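Local coordinates for protein 6-O-methylguanine DNA methyltransferase (Enterococcus faecalis, PDB 2B6C) that is of unknown function but probably takes part in the repair of alkylated DNA, as an all-helical member of the AlkD-like family, at residues B[52-55]-B[56-60]; B[67-70]-B[71-75]; B[80-83]-B[84-87]. All coordinates share one frame; numbering follows the deposited sequence. Where two conformers were deposited one is given.

How the interactions relate
All three contacts are local, so none closes a long loop, and none nests in or crosses another. From the N terminus, interaction 1 forms the first turns of helix 53-65. Interaction 2 forms the first turns of the next helix, 69-81. Interaction 3 lies where helix 69-81 ends and the chain turns toward helix 88-94. Interactions 1 and 2 meet where I60 O packs on A75 CB, 3.5 Å away. Interactions 1 and 3 meet at the other end of the helix pair, where L56 packs against N82 and R85 and K53 NZ probably bonds to R85 O. Interactions 2 and 3 share helix 69-81 but do not touch, their nearest atoms being about 5 Å apart.

Interaction 1 of 3, residues B[52-55]-B[56-60]; sequences PKEK and LCQEI. With SO4 (sulfate ion), chain D.
P52 sits at the N-cap position of helix 53-65, and its O accepts a hydrogen bond from L56 N (3.0 Å). P52 CB also lies 3.2 Å from O1 of a sulfate, probably from the crystallisation liquor. K53 N, at the start of the helix, donates to sulfate O4 (3.0 Å). K53 N of the second subunit bonds the same sulfate, so the ion joins two helix N termini across the dimer.

K53 O takes C57 N (3.0 Å). The K53 side chain leaves with CG anti to the backbone N (chi1 -176°) and then curls at each later bond. Its CD passes 4.0 Å from C57 SG, and its NZ goes on to R85 O and a salt bridge with E90. C57 SG is covalently linked to beta-mercaptoethanol.

E54 O receives Q58 N. The extended E54 chain stands across the Q58 chain, with carboxylate and amide planes only 13° apart. A water donates to both groups: to Q58 OE1 at 3.0 Å and, weakly, to E54 OE1 at 3.1 Å.

K55 is fully extended and runs alongside E59, pointing the same way. The charged atoms do not meet: K55 NZ is 4.7 Å from E59 OE2. Attraction across that gap is probably modest. K55 also makes a cation-pi contact with W51.

L56 and I60 are buried. L56 packs on the loop that holds F86, and I60 packs on L78 and A79 of helix 69-81.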
loop_
_atom_site.group_PDB
_atom_site.type_symbol
_atom_site.label_atom_id
_atom_site.label_comp_id
_atom_site.label_asym_id
_atom_site.label_seq_id
_atom_site.Cartn_x
_atom_site.Cartn_y
_atom_site.Cartn_z
ATOM N N PRO B 52 -7.829 -15.363 -1.424
ATOM C CA PRO B 52 -6.987 -16.081 -2.375
ATOM C C PRO B 52 -7.135 -15.412 -3.734
ATOM O O PRO B 52 -8.187 -14.803 -4.031
ATOM C CB PRO B 52 -7.563 -17.493 -2.368
ATOM C CG PRO B 52 -8.243 -17.607 -0.956
ATOM C CD PRO B 52 -8.804 -16.243 -0.737
ATOM N N LYS B 53 -6.068 -15.453 -4.523
ATOM C CA LYS B 53 -6.061 -14.837 -5.844
ATOM C C LYS B 53 -7.284 -15.243 -6.675
ATOM O O LYS B 53 -7.905 -14.401 -7.327
ATOM C CB LYS B 53 -4.763 -15.186 -6.594
ATOM C CG LYS B 53 -4.602 -14.496 -7.988
ATOM C CD LYS B 53 -4.706 -12.943 -7.934
ATOM C CE LYS B 53 -3.604 -12.271 -7.100
ATOM N NZ LYS B 53 -2.238 -12.538 -7.672
ATOM N N GLU B 54 -7.620 -16.528 -6.666
ATOM C CA GLU B 54 -8.737 -17.011 -7.486
ATOM C C GLU B 54 -10.055 -16.356 -7.057
ATOM O O GLU B 54 -10.848 -15.934 -7.905
ATOM C CB GLU B 54 -8.861 -18.537 -7.430
ATOM C CG GLU B 54 -9.742 -19.111 -8.566
ATOM C CD GLU B 54 -9.915 -20.648 -8.469
ATOM O OE1 GLU B 54 -9.761 -21.219 -7.356
ATOM O OE2 GLU B 54 -10.222 -21.298 -9.508
ATOM N N LYS B 55 -10.271 -16.261 -5.746
ATOM C CA LYS B 55 -11.455 -15.600 -5.225
ATOM C C LYS B 55 -11.486 -14.134 -5.672
ATOM O O LYS B 55 -12.539 -13.658 -6.097
ATOM C CB LYS B 55 -11.562 -15.744 -3.692
ATOM C CG LYS B 55 -12.840 -15.112 -3.130
ATOM C CD LYS B 55 -12.983 -15.328 -1.625
ATOM C CE LYS B 55 -14.179 -14.546 -1.098
ATOM N NZ LYS B 55 -14.375 -14.810 0.361
ATOM N N LEU B 56 -10.336 -13.433 -5.581
ATOM C CA LEU B 56 -10.241 -12.026 -5.970
ATOM C C LEU B 56 -10.647 -11.813 -7.435
ATOM O O LEU B 56 -11.436 -10.917 -7.731
ATOM C CB LEU B 56 -8.843 -11.440 -5.687
ATOM C CG LEU B 56 -8.574 -9.964 -6.091
ATOM C CD1 LEU B 56 -9.592 -8.953 -5.489
ATOM C CD2 LEU B 56 -7.137 -9.573 -5.774
ATOM N N CYS B 57 -10.118 -12.628 -8.345
ATOM C CA CYS B 57 -10.498 -12.545 -9.768
ATOM C C CYS B 57 -11.983 -12.843 -9.996
ATOM O O CYS B 57 -12.641 -12.189 -10.811
ATOM C CB CYS B 57 -9.630 -13.484 -10.630
ATOM S SG CYS B 57 -7.841 -13.077 -10.494
ATOM N N GLN B 58 -12.499 -13.832 -9.280
ATOM C CA GLN B 58 -13.901 -14.186 -9.389
ATOM C C GLN B 58 -14.830 -13.105 -8.875
ATOM O O GLN B 58 -15.922 -12.930 -9.394
ATOM C CB GLN B 58 -14.177 -15.496 -8.651
ATOM C CG GLN B 58 -13.738 -16.742 -9.429
ATOM C CD GLN B 58 -13.765 -17.990 -8.548
ATOM O OE1 GLN B 58 -13.751 -17.903 -7.304
ATOM N NE2 GLN B 58 -13.795 -19.150 -9.181
ATOM N N GLU B 59 -14.422 -12.426 -7.816
ATOM C CA GLU B 59 -15.218 -11.348 -7.231
ATOM C C GLU B 59 -15.190 -10.131 -8.154
ATOM O O GLU B 59 -16.203 -9.483 -8.382
ATOM C CB GLU B 59 -14.693 -10.987 -5.836
ATOM C CG GLU B 59 -14.925 -12.070 -4.791
ATOM C CD GLU B 59 -16.276 -11.927 -4.073
ATOM O OE1 GLU B 59 -16.957 -10.895 -4.232
ATOM O OE2 GLU B 59 -16.642 -12.844 -3.316
ATOM N N ILE B 60 -14.021 -9.828 -8.708
ATOM C CA ILE B 60 -13.926 -8.713 -9.644
ATOM C C ILE B 60 -14.876 -8.984 -10.813
ATOM O O ILE B 60 -15.650 -8.121 -11.211
ATOM C CB ILE B 60 -12.483 -8.479 -10.137
ATOM C CG1 ILE B 60 -11.645 -7.897 -8.999
ATOM C CG2 ILE B 60 -12.462 -7.543 -11.361
ATOM C CD1 ILE B 60 -10.166 -7.849 -9.266
HETATM S S SO4 D . -3.621 -17.936 -2.364
HETATM O O1 SO4 D . -4.683 -18.451 -1.488
HETATM O O2 SO4 D . -2.647 -19.005 -2.539
HETATM O O3 SO4 D . -3.060 -16.780 -1.666
HETATM O O4 SO4 D . -4.042 -17.569 -3.717
HETATM O O HOH W 1 -12.081 -19.878 -5.810
#

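Interaction 2 of 3, residues B[67-70]-B[71-75]; sequences TERE and YQYVA
R69 and Y73 make the tight part of this first turn of helix 69-81. R69 O sits 3.8 Å above the Y73 ring plane, over its centre. R69 CG, anti to the backbone N (chi1 -168°), comes within 3.6 Å of Y73 OH. The two side chains cross at about a right angle. Their ends meet again at D105, which forms a salt bridge with R69 NH2 and a hydrogen bond with Y73 OH. R69 NH1 also donates to K101 O, and R69 makes a cation-pi contact with F27.

In the backbone, R69 O takes Q72 N at 2.9 Å and, weakly, Y73 N at 3.4 Å. E70 O takes V74 N at 2.9 Å. Y71 N donates to E68 O (3.1 Å).

The loose side is at T67 and E68. E68 has two conformers. In one, its OE1 lies at the edge of the Y71 ring, and that placement is correspondingly uncertain. T67 OG1 and E68 OE2 bind a glycerol, probably from the crystallisation liquor.

E70 is buried, and its carboxylate is held by three backbone N-H groups, those of A30, G31 and I32. These N-H groups, with R37 beside the side chain, would favour the charged form of E70. R69 is paired with D105. Both residues join the helix start to residues 27-32.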
loop_
_atom_site.group_PDB
_atom_site.type_symbol
_atom_site.label_atom_id
_atom_site.label_comp_id
_atom_site.label_asym_id
_atom_site.label_seq_id
_atom_site.Cartn_x
_atom_site.Cartn_y
_atom_site.Cartn_z
ATOM N N THR B 67 -25.648 -5.474 -12.752
ATOM C CA THR B 67 -26.358 -4.567 -13.624
ATOM C C THR B 67 -25.986 -3.118 -13.465
ATOM O O THR B 67 -25.698 -2.436 -14.447
ATOM C CB THR B 67 -27.887 -4.729 -13.424
ATOM O OG1 THR B 67 -28.251 -6.009 -13.923
ATOM C CG2 THR B 67 -28.670 -3.644 -14.208
ATOM N N GLU B 68 -26.030 -2.646 -12.226
ATOM C CA GLU B 68 -25.835 -1.243 -11.956
ATOM C C GLU B 68 -24.380 -0.846 -12.131
ATOM O O GLU B 68 -23.453 -1.606 -11.766
ATOM C CB GLU B 68 -26.351 -0.920 -10.562
ATOM C CG GLU B 68 -27.795 -1.288 -10.389
ATOM C CD GLU B 68 -28.094 -2.787 -10.037
ATOM O OE1 GLU B 68 -27.248 -3.726 -10.080
ATOM O OE2 GLU B 68 -29.266 -3.016 -9.747
ATOM N N ARG B 69 -24.202 0.344 -12.679
ATOM C CA ARG B 69 -22.896 0.889 -13.042
ATOM C C ARG B 69 -21.929 0.961 -11.829
ATOM O O ARG B 69 -20.763 0.695 -11.958
ATOM C CB ARG B 69 -23.121 2.276 -13.655
ATOM C CG ARG B 69 -21.926 2.889 -14.363
ATOM C CD ARG B 69 -21.153 1.871 -15.177
ATOM N NE ARG B 69 -20.240 2.503 -16.142
ATOM C CZ ARG B 69 -19.504 1.836 -17.028
ATOM N NH1 ARG B 69 -19.567 0.508 -17.062
ATOM N NH2 ARG B 69 -18.707 2.501 -17.878
ATOM N N GLU B 70 -22.439 1.308 -10.655
ATOM C CA GLU B 70 -21.569 1.439 -9.462
ATOM C C GLU B 70 -20.833 0.114 -9.098
ATOM O O GLU B 70 -19.766 0.138 -8.500
ATOM C CB GLU B 70 -22.368 2.004 -8.289
ATOM C CG GLU B 70 -22.957 3.393 -8.566
ATOM C CD GLU B 70 -24.414 3.347 -8.992
ATOM O OE1 GLU B 70 -24.839 2.400 -9.688
ATOM O OE2 GLU B 70 -25.159 4.272 -8.630
ATOM N N TYR B 71 -21.397 -1.024 -9.491
ATOM C CA TYR B 71 -20.727 -2.308 -9.319
ATOM C C TYR B 71 -19.513 -2.487 -10.213
ATOM O O TYR B 71 -18.575 -3.188 -9.819
ATOM C CB TYR B 71 -21.701 -3.453 -9.509
ATOM C CG TYR B 71 -22.764 -3.471 -8.417
ATOM C CD1 TYR B 71 -22.417 -3.699 -7.062
ATOM C CD2 TYR B 71 -24.103 -3.268 -8.729
ATOM C CE1 TYR B 71 -23.388 -3.734 -6.067
ATOM C CE2 TYR B 71 -25.080 -3.271 -7.733
ATOM C CZ TYR B 71 -24.716 -3.508 -6.410
ATOM O OH TYR B 71 -25.708 -3.513 -5.451
ATOM N N GLN B 72 -19.508 -1.856 -11.396
ATOM C CA GLN B 72 -18.264 -1.847 -12.221
ATOM C C GLN B 72 -17.214 -1.005 -11.529
ATOM O O GLN B 72 -16.027 -1.350 -11.561
ATOM C CB GLN B 72 -18.463 -1.345 -13.662
ATOM C CG GLN B 72 -19.153 -2.307 -14.596
ATOM C CD GLN B 72 -20.651 -2.233 -14.513
ATOM O OE1 GLN B 72 -21.291 -3.077 -13.866
ATOM N NE2 GLN B 72 -21.233 -1.252 -15.180
ATOM N N TYR B 73 -17.652 0.069 -10.861
ATOM C CA TYR B 73 -16.722 0.947 -10.138
ATOM C C TYR B 73 -16.143 0.203 -8.949
ATOM O O TYR B 73 -14.956 0.364 -8.647
ATOM C CB TYR B 73 -17.388 2.229 -9.624
ATOM C CG TYR B 73 -18.036 3.126 -10.666
ATOM C CD1 TYR B 73 -17.609 3.123 -12.006
ATOM C CD2 TYR B 73 -19.055 4.042 -10.285
ATOM C CE1 TYR B 73 -18.196 3.951 -12.942
ATOM C CE2 TYR B 73 -19.660 4.879 -11.219
ATOM C CZ TYR B 73 -19.213 4.845 -12.548
ATOM O OH TYR B 73 -19.780 5.695 -13.470
ATOM N N VAL B 74 -16.998 -0.591 -8.272
ATOM C CA VAL B 74 -16.566 -1.509 -7.231
ATOM C C VAL B 74 -15.555 -2.523 -7.746
ATOM O O VAL B 74 -14.487 -2.673 -7.151
ATOM C CB VAL B 74 -17.742 -2.219 -6.476
ATOM C CG1 VAL B 74 -17.184 -3.307 -5.523
ATOM C CG2 VAL B 74 -18.564 -1.197 -5.729
ATOM N N ALA B 75 -15.857 -3.191 -8.858
ATOM C CA ALA B 75 -14.897 -4.098 -9.490
ATOM C C ALA B 75 -13.501 -3.479 -9.732
ATOM O O ALA B 75 -12.470 -4.092 -9.419
ATOM C CB ALA B 75 -15.452 -4.677 -10.801
#

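Interaction 3 of 3, residues B[80-83]-B[84-87]; sequences LQNV and QRFS. With GOL (glycerol), chain N.
R85 N donates to N82 O (2.9 Å, 147° at the hydrogen) and F86 N weakly to V83 O (3.3 Å), two successive i to i+3 bonds of a 3-10 turn after helix 69-81.

N82 and R85 lie side by side and point the same way. N82 OD1 is at the edge of the guanidinium, near its plane, but R85 NH1 stays 3.6 Å off. R85 CD is closer to N82 OD1, at 3.3 Å. Stronger polar partners lie outside: N82 ND2 donates to L78 O and S48 OG, and R85 NH2 to W51 O. R85 packs on R85 of the second subunit. CG of F86 lies anti to the carbonyl carbon (chi1 -53°), which turns the ring back toward N82; CE2 comes 3.3 Å from N82 O.

A glycerol, probably from the crystallisation liquor, bridges the two segments: its O3 donates to Q81 O (2.9 Å) and accepts from Q84 N (3.2 Å).

S87 is the N-cap of helix 88-94. Its side chain caps a backbone N there, and S87 N donates to E90 OE1, consistent with a capping box. V83 packs on W117 and L120 of helix 104-120, while F86 meets F94 of helix 88-94 edge-to-face.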
loop_
_atom_site.group_PDB
_atom_site.type_symbol
_atom_site.label_atom_id
_atom_site.label_comp_id
_atom_site.label_asym_id
_atom_site.label_seq_id
_atom_site.Cartn_x
_atom_site.Cartn_y
_atom_site.Cartn_z
ATOM N N LEU B 80 -7.776 -2.016 -8.331
ATOM C CA LEU B 80 -6.900 -0.922 -7.917
ATOM C C LEU B 80 -6.290 -1.121 -6.516
ATOM O O LEU B 80 -5.107 -0.882 -6.304
ATOM C CB LEU B 80 -7.682 0.382 -7.917
ATOM C CG LEU B 80 -7.562 1.244 -9.149
ATOM C CD1 LEU B 80 -8.801 2.145 -9.165
ATOM C CD2 LEU B 80 -6.248 2.055 -8.993
ATOM N N GLN B 81 -7.121 -1.526 -5.560
ATOM C CA GLN B 81 -6.671 -1.783 -4.181
ATOM C C GLN B 81 -5.675 -2.935 -4.044
ATOM O O GLN B 81 -4.892 -2.963 -3.106
ATOM C CB GLN B 81 -7.878 -2.053 -3.264
ATOM C CG GLN B 81 -8.750 -0.826 -2.971
ATOM C CD GLN B 81 -7.979 0.489 -2.790
ATOM O OE1 GLN B 81 -7.857 1.296 -3.728
ATOM N NE2 GLN B 81 -7.477 0.717 -1.586
ATOM N N ASN B 82 -5.745 -3.901 -4.951
ATOM C CA ASN B 82 -4.905 -5.082 -4.908
ATOM C C ASN B 82 -3.850 -5.070 -6.017
ATOM O O ASN B 82 -3.310 -6.116 -6.380
ATOM C CB ASN B 82 -5.779 -6.345 -4.999
ATOM C CG ASN B 82 -6.653 -6.524 -3.766
ATOM O OD1 ASN B 82 -6.216 -7.106 -2.770
ATOM N ND2 ASN B 82 -7.889 -6.011 -3.818
ATOM N N VAL B 83 -3.546 -3.880 -6.529
ATOM C CA VAL B 83 -2.675 -3.703 -7.693
ATOM C C VAL B 83 -1.313 -4.437 -7.548
ATOM O O VAL B 83 -0.853 -5.081 -8.493
ATOM C CB VAL B 83 -2.505 -2.168 -8.029
ATOM C CG1 VAL B 83 -1.825 -1.382 -6.868
ATOM C CG2 VAL B 83 -1.837 -1.923 -9.378
ATOM N N GLN B 84 -0.723 -4.368 -6.354
ATOM C CA GLN B 84 0.534 -5.031 -6.020
ATOM C C GLN B 84 0.513 -6.555 -6.110
ATOM O O GLN B 84 1.564 -7.160 -6.311
ATOM C CB GLN B 84 0.995 -4.629 -4.624
ATOM C CG GLN B 84 1.392 -3.206 -4.558
ATOM C CD GLN B 84 2.161 -2.889 -3.301
ATOM O OE1 GLN B 84 1.579 -2.654 -2.236
ATOM N NE2 GLN B 84 3.482 -2.855 -3.424
ATOM N N ARG B 85 -0.671 -7.148 -5.962
ATOM C CA ARG B 85 -0.868 -8.595 -5.983
ATOM C C ARG B 85 -0.835 -9.235 -7.378
ATOM O O ARG B 85 -0.699 -10.460 -7.497
ATOM C CB ARG B 85 -2.193 -8.962 -5.289
ATOM C CG ARG B 85 -2.244 -8.578 -3.792
ATOM C CD ARG B 85 -3.560 -9.073 -3.162
ATOM N NE ARG B 85 -3.653 -10.523 -3.285
ATOM C CZ ARG B 85 -4.725 -11.266 -3.043
ATOM N NH1 ARG B 85 -5.869 -10.722 -2.634
ATOM N NH2 ARG B 85 -4.647 -12.576 -3.216
ATOM N N PHE B 86 -0.951 -8.419 -8.434
ATOM C CA PHE B 86 -0.997 -8.983 -9.782
ATOM C C PHE B 86 0.364 -9.110 -10.451
ATOM O O PHE B 86 1.142 -8.161 -10.474
ATOM C CB PHE B 86 -1.955 -8.203 -10.681
ATOM C CG PHE B 86 -3.310 -8.059 -10.101
ATOM C CD1 PHE B 86 -4.133 -9.187 -9.953
ATOM C CD2 PHE B 86 -3.771 -6.821 -9.686
ATOM C CE1 PHE B 86 -5.381 -9.074 -9.388
ATOM C CE2 PHE B 86 -5.056 -6.700 -9.102
ATOM C CZ PHE B 86 -5.839 -7.828 -8.972
ATOM N N SER B 87 0.611 -10.286 -11.029
ATOM C CA SER B 87 1.749 -10.507 -11.909
ATOM C C SER B 87 1.479 -9.877 -13.273
ATOM O O SER B 87 0.353 -9.458 -13.550
ATOM C CB SER B 87 1.951 -11.998 -12.097
ATOM O OG SER B 87 0.780 -12.531 -12.677
HETATM C C1 GOL N . -0.589 -5.690 -0.839
HETATM O O1 GOL N . -0.222 -7.047 -0.760
HETATM C C2 GOL N . -1.715 -5.620 -1.842
HETATM O O2 GOL N . -2.706 -6.293 -1.099
HETATM C C3 GOL N . -2.088 -4.153 -2.179
HETATM O O3 GOL N . -2.084 -3.736 -3.559
#